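Local structure of glycosyl hydrolases family 31 family protein (Aspergillus niger, 6DRU) at residues T112-P123 with S136-T144; K162-V170 with E196-L204. The protein catalyses the hydrolytic release of alpha-xylose from the non-reducing terminal glucose of xyloglucan oligosaccharides. One frame throughout, in Å; residues are numbered along the deposited sequence.

Strand 108-113, the edge of a separate four-stranded sheet, leads into a loop that closes in interaction 1, where residues 112-123 dock on strand 135-142. The chain then leaves through strand 149-151, and interaction 2 opens only after interaction 1 has closed, so the two follow in series at one five-stranded antiparallel sheet and neither nest nor cross. In interaction 2, residues 162-170 meet 196-204 after an excursion through strands 176-183 and 187-191, which ties the edge strand 166-168 onto that sheet. Strand 205-213 lies between 135-142 and 197-201, and the two contacts also touch directly where Ala143 N approaches Leu204 O. Both reach the second subunit.

Interaction 1: residues T112-P123 with S136-T144; sequences TNEYAPLKSLNP and SAEFSFSAT. With MAN (alpha-D-mannopyranose), chain I; MAN (alpha-D-mannopyranose), chain B.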
loop_
_atom_site.group_PDB
_atom_site.type_symbol
_atom_site.label_atom_id
_atom_site.label_comp_id
_atom_site.label_asym_id
_atom_site.label_seq_id
_atom_site.Cartn_x
_atom_site.Cartn_y
_atom_site.Cartn_z
ATOM N N THR A 112 -22.656 -13.185 24.128
ATOM C CA THR A 112 -21.565 -13.473 23.205
ATOM C C THR A 112 -20.254 -13.179 23.915
ATOM O O THR A 112 -20.208 -12.401 24.873
ATOM C CB THR A 112 -21.660 -12.646 21.916
ATOM O OG1 THR A 112 -20.544 -12.951 21.069
ATOM C CG2 THR A 112 -21.658 -11.157 22.235
ATOM N N ASN A 113 -19.190 -13.817 23.438
ATOM C CA ASN A 113 -17.835 -13.519 23.873
ATOM C C ASN A 113 -16.944 -13.388 22.646
ATOM O O ASN A 113 -17.374 -13.618 21.512
ATOM C CB ASN A 113 -17.299 -14.587 24.843
ATOM C CG ASN A 113 -17.441 -16.001 24.311
ATOM O OD1 ASN A 113 -17.569 -16.221 23.108
ATOM N ND2 ASN A 113 -17.419 -16.972 25.216
ATOM N N GLU A 114 -15.693 -12.999 22.876
ATOM C CA GLU A 114 -14.742 -12.898 21.779
ATOM C C GLU A 114 -14.392 -14.291 21.274
ATOM O O GLU A 114 -14.015 -15.170 22.056
ATOM C CB GLU A 114 -13.483 -12.154 22.222
ATOM C CG GLU A 114 -13.759 -10.792 22.849
ATOM C CD GLU A 114 -12.498 -9.974 23.067
ATOM O OE1 GLU A 114 -11.520 -10.520 23.622
ATOM O OE2 GLU A 114 -12.489 -8.782 22.686
ATOM N N TYR A 115 -14.537 -14.494 19.966
ATOM C CA TYR A 115 -14.304 -15.800 19.363
ATOM C C TYR A 115 -12.841 -16.196 19.496
ATOM O O TYR A 115 -12.014 -15.829 18.655
ATOM C CB TYR A 115 -14.723 -15.794 17.892
ATOM C CG TYR A 115 -14.600 -17.139 17.214
ATOM C CD1 TYR A 115 -15.548 -18.131 17.421
ATOM C CD2 TYR A 115 -13.537 -17.416 16.367
ATOM C CE1 TYR A 115 -15.441 -19.363 16.800
ATOM C CE2 TYR A 115 -13.420 -18.645 15.743
ATOM C CZ TYR A 115 -14.375 -19.615 15.963
ATOM O OH TYR A 115 -14.262 -20.837 15.343
ATOM N N ALA A 116 -12.510 -16.942 20.546
ATOM C CA ALA A 116 -11.137 -17.379 20.798
ATOM C C ALA A 116 -11.132 -18.801 21.342
ATOM O O ALA A 116 -10.831 -19.037 22.518
ATOM C CB ALA A 116 -10.431 -16.421 21.760
ATOM N N PRO A 117 -11.457 -19.792 20.497
ATOM C CA PRO A 117 -11.154 -21.182 20.860
ATOM C C PRO A 117 -9.653 -21.423 20.853
ATOM O O PRO A 117 -8.881 -20.512 20.536
ATOM C CB PRO A 117 -11.874 -22.000 19.780
ATOM C CG PRO A 117 -12.032 -21.071 18.641
ATOM C CD PRO A 117 -12.202 -19.708 19.228
ATOM N N LEU A 118 -9.229 -22.638 21.212
ATOM C CA LEU A 118 -7.802 -22.911 21.373
ATOM C C LEU A 118 -7.030 -22.577 20.103
ATOM O O LEU A 118 -6.024 -21.860 20.144
ATOM C CB LEU A 118 -7.588 -24.374 21.760
ATOM C CG LEU A 118 -6.168 -24.723 22.203
ATOM C CD1 LEU A 118 -5.823 -23.965 23.472
ATOM C CD2 LEU A 118 -6.013 -26.221 22.405
ATOM N N LYS A 119 -7.492 -23.079 18.964
ATOM C CA LYS A 119 -6.856 -22.828 17.675
ATOM C C LYS A 119 -7.761 -21.894 16.880
ATOM O O LYS A 119 -8.780 -22.320 16.330
ATOM C CB LYS A 119 -6.602 -24.133 16.930
ATOM C CG LYS A 119 -5.922 -25.197 17.774
ATOM C CD LYS A 119 -4.455 -24.879 17.970
ATOM C CE LYS A 119 -3.921 -25.502 19.244
ATOM N NZ LYS A 119 -2.454 -25.290 19.379
ATOM N N SER A 120 -7.377 -20.622 16.817
ATOM C CA SER A 120 -8.135 -19.609 16.096
ATOM C C SER A 120 -7.301 -18.341 16.028
ATOM O O SER A 120 -6.378 -18.140 16.822
ATOM C CB SER A 120 -9.481 -19.319 16.769
ATOM O OG SER A 120 -9.294 -18.684 18.024
ATOM N N LEU A 121 -7.649 -17.480 15.077
ATOM C CA LEU A 121 -6.973 -16.201 14.964
ATOM C C LEU A 121 -7.384 -15.287 16.114
ATOM O O LEU A 121 -8.384 -15.518 16.803
ATOM C CB LEU A 121 -7.287 -15.542 13.620
ATOM C CG LEU A 121 -7.052 -16.410 12.382
ATOM C CD1 LEU A 121 -7.863 -15.901 11.193
ATOM C CD2 LEU A 121 -5.570 -16.482 12.043
ATOM N N ASN A 122 -6.593 -14.244 16.320
ATOM C CA ASN A 122 -6.840 -13.340 17.432
ATOM C C ASN A 122 -8.178 -12.636 17.234
ATOM O O ASN A 122 -8.425 -12.075 16.157
ATOM C CB ASN A 122 -5.714 -12.318 17.556
ATOM C CG ASN A 122 -5.683 -11.652 18.916
ATOM O OD1 ASN A 122 -6.512 -10.794 19.216
ATOM N ND2 ASN A 122 -4.729 -12.051 19.751
ATOM N N PRO A 123 -9.068 -12.650 18.231
ATOM C CA PRO A 123 -10.381 -12.005 18.057
ATOM C C PRO A 123 -10.309 -10.496 17.873
ATOM O O PRO A 123 -11.325 -9.891 17.510
ATOM C CB PRO A 123 -11.129 -12.375 19.345
ATOM C CG PRO A 123 -10.052 -12.664 20.339
ATOM C CD PRO A 123 -8.920 -13.267 19.559
ATOM N N SER A 136 -6.185 -1.753 9.426
ATOM C CA SER A 136 -7.420 -2.485 9.211
ATOM C C SER A 136 -7.682 -3.379 10.417
ATOM O O SER A 136 -6.751 -3.886 11.050
ATOM C CB SER A 136 -7.354 -3.316 7.928
ATOM O OG SER A 136 -6.880 -4.625 8.188
ATOM N N ALA A 137 -8.959 -3.562 10.741
ATOM C CA ALA A 137 -9.350 -4.273 11.949
ATOM C C ALA A 137 -10.338 -5.376 11.612
ATOM O O ALA A 137 -11.215 -5.199 10.762
ATOM C CB ALA A 137 -9.971 -3.322 12.977
ATOM N N GLU A 138 -10.184 -6.515 12.283
ATOM C CA GLU A 138 -11.096 -7.647 12.159
ATOM C C GLU A 138 -11.413 -8.144 13.562
ATOM O O GLU A 138 -10.552 -8.735 14.221
ATOM C CB GLU A 138 -10.480 -8.758 11.307
ATOM C CG GLU A 138 -10.308 -8.385 9.842
ATOM C CD GLU A 138 -9.472 -9.389 9.072
ATOM O OE1 GLU A 138 -8.325 -9.056 8.697
ATOM O OE2 GLU A 138 -9.958 -10.514 8.847
ATOM N N PHE A 139 -12.639 -7.906 14.016
ATOM C CA PHE A 139 -13.081 -8.300 15.347
ATOM C C PHE A 139 -14.090 -9.433 15.233
ATOM O O PHE A 139 -15.068 -9.327 14.486
ATOM C CB PHE A 139 -13.682 -7.111 16.101
ATOM C CG PHE A 139 -12.661 -6.282 16.831
ATOM C CD1 PHE A 139 -11.483 -5.898 16.208
ATOM C CD2 PHE A 139 -12.880 -5.887 18.140
ATOM C CE1 PHE A 139 -10.542 -5.138 16.879
ATOM C CE2 PHE A 139 -11.944 -5.124 18.815
ATOM C CZ PHE A 139 -10.772 -4.751 18.185
ATOM N N SER A 140 -13.848 -10.513 15.972
ATOM C CA SER A 140 -14.635 -11.734 15.874
ATOM C C SER A 140 -15.321 -12.040 17.198
ATOM O O SER A 140 -14.708 -11.947 18.266
ATOM C CB SER A 140 -13.753 -12.913 15.460
ATOM O OG SER A 140 -13.132 -12.666 14.210
ATOM N N PHE A 141 -16.596 -12.415 17.117
ATOM C CA PHE A 141 -17.390 -12.779 18.280
ATOM C C PHE A 141 -18.045 -14.132 18.033
ATOM O O PHE A 141 -18.354 -14.489 16.892
ATOM C CB PHE A 141 -18.466 -11.724 18.581
ATOM C CG PHE A 141 -17.940 -10.315 18.640
ATOM C CD1 PHE A 141 -17.891 -9.528 17.499
ATOM C CD2 PHE A 141 -17.500 -9.774 19.839
ATOM C CE1 PHE A 141 -17.409 -8.231 17.551
ATOM C CE2 PHE A 141 -17.017 -8.478 19.896
ATOM C CZ PHE A 141 -16.972 -7.706 18.752
ATOM N N SER A 142 -18.255 -14.882 19.110
ATOM C CA SER A 142 -18.831 -16.213 18.985
ATOM C C SER A 142 -20.309 -16.135 18.614
ATOM O O SER A 142 -20.992 -15.143 18.883
ATOM C CB SER A 142 -18.665 -16.996 20.286
ATOM O OG SER A 142 -19.380 -16.382 21.346
ATOM N N ALA A 143 -20.793 -17.200 17.978
ATOM C CA ALA A 143 -22.195 -17.312 17.603
ATOM C C ALA A 143 -22.608 -18.776 17.665
ATOM O O ALA A 143 -21.774 -19.682 17.579
ATOM C CB ALA A 143 -22.455 -16.735 16.207
ATOM N N THR A 144 -23.910 -18.997 17.814
ATOM C CA THR A 144 -24.449 -20.346 17.849
ATOM C C THR A 144 -25.218 -20.638 16.565
ATOM O O THR A 144 -25.725 -19.716 15.918
ATOM C CB THR A 144 -25.379 -20.541 19.053
ATOM O OG1 THR A 144 -26.329 -19.470 19.101
ATOM C CG2 THR A 144 -24.579 -20.566 20.345
HETATM C C1 MAN I . -15.734 -20.860 24.598
HETATM C C2 MAN I . -14.437 -20.086 24.686
HETATM C C3 MAN I . -14.525 -18.857 23.805
HETATM C C4 MAN I . -14.986 -19.237 22.416
HETATM C C5 MAN I . -16.221 -20.108 22.499
HETATM C C6 MAN I . -16.625 -20.530 21.104
HETATM O O2 MAN I . -13.372 -20.903 24.259
HETATM O O3 MAN I . -13.260 -18.246 23.722
HETATM O O4 MAN I . -15.291 -18.070 21.692
HETATM O O5 MAN I . -15.947 -21.256 23.266
HETATM O O6 MAN I . -15.867 -21.657 20.724
HETATM C C1 MAN B . -20.130 -21.409 25.716
HETATM C C2 MAN B . -18.950 -20.891 24.918
HETATM C C3 MAN B . -17.743 -20.712 25.815
HETATM C C4 MAN B . -18.126 -19.954 27.065
HETATM C C5 MAN B . -19.311 -20.640 27.704
HETATM C C6 MAN B . -19.676 -19.955 29.004
HETATM O O2 MAN B . -19.272 -19.663 24.310
HETATM O O3 MAN B . -16.754 -19.997 25.115
HETATM O O4 MAN B . -17.040 -19.945 27.958
HETATM O O5 MAN B . -20.401 -20.577 26.819
HETATM O O6 MAN B . -20.587 -20.759 29.720
HETATM O O HOH W 1 -10.786 -11.440 14.611
HETATM O O HOH W 2 -13.768 -9.101 19.053
#
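Asn113 and Ser142 meet through their side chains where the loop after strand 108-113 joins strand 135-142. The CB of Asn113 sets off away from 136-144, but CG sits between the backbone N and the carbonyl carbon (chi1 52°), which brings the end of the side chain back to Ser142. Its OD1 accepts a hydrogen bond from Ser142 OG at 2.5 Å, the donor standing above the carbonyl plane. At the other branch, ND2 donates to O3 of the chain B mannose at 3.1 Å, so a single amide links strand and glycan. The backbones bond alongside: Ser142 N reaches Asn113 O at 2.9 Å, and Tyr115 N reaches Ser140 O at 3.1 Å. Thr112 OG1 adds a bond to Ser142 O (3.1 Å). Tyr115 lays CB against Ser140 CB, while its ring turns an edge to Ser142 CA and takes Pro117 CD over one face. The loop returns at Pro123, whose O accepts from Ser140 N at 3.0 Å, and a water bridges Asn122 O, Glu138 O and Ser140 OG. Arg207 of strand 205-213 binds Glu138 and Ser140. Strand 135-142 lies between 205-213 and 124-127, with Glu114, just past the end of strand 108-113, bridged to Phe141, whose ring meets Phe189 and Tyr218 of the eight-stranded sheet edge-to-face.

Interaction 2: residues K162-V170 with E196-L204; sequences KKGSVIDMV and EGRMEFGTL
Lys163 approaches Gly202 and Thr203 by way of two torsions: CG runs opposite the backbone N (chi1 178°), and a bend at chi2 of 92° turns the rest of the chain toward the other segment. NZ then bonds Gly202 O at 2.8 Å and, from above the carbonyl plane, Thr203 O at 3.2 Å. Farther along, Met199 bends at chi3 (-90°), bringing CE against Ile167 CG2 at 3.6 Å and Met169 CG at 3.7 Å; the two methionines cross at about a right angle. The other branch of Ile167 carries CD1 to the edge of the Phe201 ring. Strand 166-168, outermost in the five-stranded sheet, runs antiparallel to 197-201: Ile167 and Met199 form a hydrogen-bonded pair, their N and O atoms exchanging two 2.7 Å bonds, flanked by the non-hydrogen-bonded pairs Val166-Glu200 and Asp168-Arg198. At one end the type II turn from Lys162 to Ser165 presents Gly164 N to Phe201 O. The face bearing Ile167 and Met199 is apolar and packs on Pro177 and Pro179 of strand 176-183. The opposite face bears Val166, with CG1 beside Arg198 CG (3.8 Å), and charged groups: within 196-204, Arg198 NH1 forms a salt bridge with Glu200 OE2 at 2.6 Å, while Asp168 pairs with Arg205 of the second subunit. The chemistry therefore divides the strand pair between an apolar side facing strand 176-183 and a charged side used in assembly; Lys163 NZ, gripped by three carbonyls, the third being Thr144 O, probably stays protonated.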
loop_
_atom_site.group_PDB
_atom_site.type_symbol
_atom_site.label_atom_id
_atom_site.label_comp_id
_atom_site.label_asym_id
_atom_site.label_seq_id
_atom_site.Cartn_x
_atom_site.Cartn_y
_atom_site.Cartn_z
ATOM N N LYS A 162 -31.079 -12.626 9.047
ATOM C CA LYS A 162 -29.855 -12.423 8.286
ATOM C C LYS A 162 -28.757 -13.417 8.648
ATOM O O LYS A 162 -27.630 -13.274 8.164
ATOM C CB LYS A 162 -29.348 -10.991 8.480
ATOM C CG LYS A 162 -30.353 -9.918 8.079
ATOM C CD LYS A 162 -30.676 -9.979 6.590
ATOM C CE LYS A 162 -31.841 -9.065 6.230
ATOM N NZ LYS A 162 -31.414 -7.659 5.985
ATOM N N LYS A 163 -29.058 -14.413 9.480
ATOM C CA LYS A 163 -28.062 -15.411 9.844
ATOM C C LYS A 163 -27.584 -16.164 8.608
ATOM O O LYS A 163 -28.371 -16.495 7.718
ATOM C CB LYS A 163 -28.646 -16.388 10.865
ATOM C CG LYS A 163 -27.705 -17.507 11.287
ATOM C CD LYS A 163 -26.914 -17.117 12.522
ATOM C CE LYS A 163 -25.945 -18.212 12.927
ATOM N NZ LYS A 163 -25.011 -17.758 13.995
ATOM N N GLY A 164 -26.282 -16.433 8.558
ATOM C CA GLY A 164 -25.693 -17.106 7.420
ATOM C C GLY A 164 -25.389 -16.215 6.238
ATOM O O GLY A 164 -25.029 -16.730 5.173
ATOM N N SER A 165 -25.523 -14.898 6.385
ATOM C CA SER A 165 -25.282 -13.953 5.306
ATOM C C SER A 165 -24.045 -13.115 5.600
ATOM O O SER A 165 -23.717 -12.840 6.758
ATOM C CB SER A 165 -26.485 -13.024 5.101
ATOM O OG SER A 165 -27.625 -13.744 4.674
ATOM N N VAL A 166 -23.355 -12.722 4.532
ATOM C CA VAL A 166 -22.277 -11.744 4.593
ATOM C C VAL A 166 -22.781 -10.456 3.965
ATOM O O VAL A 166 -23.286 -10.465 2.836
ATOM C CB VAL A 166 -21.008 -12.242 3.884
ATOM C CG1 VAL A 166 -19.957 -11.146 3.858
ATOM C CG2 VAL A 166 -20.474 -13.475 4.581
ATOM N N ILE A 167 -22.661 -9.353 4.697
ATOM C CA ILE A 167 -23.157 -8.056 4.253
ATOM C C ILE A 167 -21.963 -7.125 4.098
ATOM O O ILE A 167 -21.347 -6.721 5.094
ATOM C CB ILE A 167 -24.191 -7.474 5.223
ATOM C CG1 ILE A 167 -25.460 -8.325 5.211
ATOM C CG2 ILE A 167 -24.525 -6.043 4.844
ATOM C CD1 ILE A 167 -26.160 -8.389 6.542
ATOM N N ASP A 168 -21.630 -6.789 2.855
ATOM C CA ASP A 168 -20.572 -5.825 2.598
ATOM C C ASP A 168 -21.048 -4.422 2.953
ATOM O O ASP A 168 -22.183 -4.041 2.656
ATOM C CB ASP A 168 -20.146 -5.879 1.132
ATOM C CG ASP A 168 -19.847 -7.288 0.664
ATOM O OD1 ASP A 168 -19.055 -7.980 1.337
ATOM O OD2 ASP A 168 -20.412 -7.705 -0.370
ATOM N N MET A 169 -20.173 -3.649 3.593
ATOM C CA MET A 169 -20.514 -2.287 4.002
ATOM C C MET A 169 -20.038 -1.286 2.949
ATOM O O MET A 169 -19.138 -0.474 3.165
ATOM C CB MET A 169 -19.929 -1.984 5.376
ATOM C CG MET A 169 -20.653 -2.689 6.506
ATOM S SD MET A 169 -20.245 -1.988 8.111
ATOM C CE MET A 169 -18.865 -3.022 8.582
ATOM N N VAL A 170 -20.678 -1.362 1.785
ATOM C CA VAL A 170 -20.451 -0.426 0.689
ATOM C C VAL A 170 -21.813 -0.061 0.111
ATOM O O VAL A 170 -22.596 -0.944 -0.254
ATOM C CB VAL A 170 -19.514 -1.002 -0.392
ATOM C CG1 VAL A 170 -19.912 -2.421 -0.761
ATOM C CG2 VAL A 170 -19.507 -0.108 -1.622
ATOM N N GLU A 196 -15.753 1.572 5.623
ATOM C CA GLU A 196 -16.280 0.461 4.850
ATOM C C GLU A 196 -15.675 -0.848 5.345
ATOM O O GLU A 196 -14.584 -0.883 5.918
ATOM C CB GLU A 196 -15.987 0.648 3.361
ATOM C CG GLU A 196 -16.752 1.792 2.719
ATOM C CD GLU A 196 -16.674 1.771 1.202
ATOM O OE1 GLU A 196 -15.799 1.064 0.659
ATOM O OE2 GLU A 196 -17.489 2.460 0.552
ATOM N N GLY A 197 -16.403 -1.937 5.123
ATOM C CA GLY A 197 -15.935 -3.221 5.598
ATOM C C GLY A 197 -16.840 -4.388 5.273
ATOM O O GLY A 197 -17.237 -4.582 4.120
ATOM N N ARG A 198 -17.180 -5.170 6.292
ATOM C CA ARG A 198 -17.793 -6.469 6.071
ATOM C C ARG A 198 -18.537 -6.892 7.327
ATOM O O ARG A 198 -18.061 -6.672 8.444
ATOM C CB ARG A 198 -16.723 -7.502 5.708
ATOM C CG ARG A 198 -17.229 -8.808 5.144
ATOM C CD ARG A 198 -16.140 -9.861 5.266
ATOM N NE ARG A 198 -14.825 -9.318 4.933
ATOM C CZ ARG A 198 -13.680 -9.773 5.429
ATOM N NH1 ARG A 198 -13.681 -10.782 6.289
ATOM N NH2 ARG A 198 -12.532 -9.216 5.071
ATOM N N MET A 199 -19.703 -7.499 7.132
ATOM C CA MET A 199 -20.477 -8.110 8.206
ATOM C C MET A 199 -20.581 -9.601 7.923
ATOM O O MET A 199 -21.164 -9.999 6.909
ATOM C CB MET A 199 -21.870 -7.484 8.311
ATOM C CG MET A 199 -21.946 -6.249 9.189
ATOM S SD MET A 199 -23.624 -5.580 9.294
ATOM C CE MET A 199 -23.648 -4.445 7.910
ATOM N N GLU A 200 -20.015 -10.420 8.805
ATOM C CA GLU A 200 -20.065 -11.875 8.677
ATOM C C GLU A 200 -20.939 -12.435 9.791
ATOM O O GLU A 200 -20.529 -12.455 10.957
ATOM C CB GLU A 200 -18.670 -12.489 8.740
ATOM C CG GLU A 200 -17.742 -12.089 7.620
ATOM C CD GLU A 200 -16.400 -12.788 7.721
ATOM O OE1 GLU A 200 -16.235 -13.628 8.633
ATOM O OE2 GLU A 200 -15.510 -12.496 6.896
ATOM N N PHE A 201 -22.129 -12.906 9.434
ATOM C CA PHE A 201 -23.011 -13.567 10.392
ATOM C C PHE A 201 -22.968 -15.076 10.159
ATOM O O PHE A 201 -23.926 -15.706 9.713
ATOM C CB PHE A 201 -24.425 -13.008 10.284
ATOM C CG PHE A 201 -24.536 -11.577 10.716
ATOM C CD1 PHE A 201 -24.474 -11.241 12.058
ATOM C CD2 PHE A 201 -24.691 -10.567 9.782
ATOM C CE1 PHE A 201 -24.569 -9.922 12.463
ATOM C CE2 PHE A 201 -24.789 -9.246 10.179
ATOM C CZ PHE A 201 -24.729 -8.924 11.523
ATOM N N GLY A 202 -21.807 -15.649 10.480
ATOM C CA GLY A 202 -21.568 -17.055 10.244
ATOM C C GLY A 202 -22.223 -17.954 11.273
ATOM O O GLY A 202 -22.799 -17.508 12.266
ATOM N N THR A 203 -22.123 -19.260 11.013
ATOM C CA THR A 203 -22.746 -20.243 11.893
ATOM C C THR A 203 -22.179 -20.164 13.305
ATOM O O THR A 203 -22.931 -20.203 14.287
ATOM C CB THR A 203 -22.558 -21.649 11.326
ATOM O OG1 THR A 203 -23.007 -21.683 9.965
ATOM C CG2 THR A 203 -23.344 -22.665 12.148
ATOM N N LEU A 204 -20.859 -20.050 13.429
ATOM C CA LEU A 204 -20.206 -20.083 14.729
ATOM C C LEU A 204 -19.437 -18.815 15.068
ATOM O O LEU A 204 -18.853 -18.740 16.156
ATOM C CB LEU A 204 -19.261 -21.288 14.809
ATOM C CG LEU A 204 -19.964 -22.635 14.650
ATOM C CD1 LEU A 204 -18.958 -23.771 14.641
ATOM C CD2 LEU A 204 -20.980 -22.821 15.765
#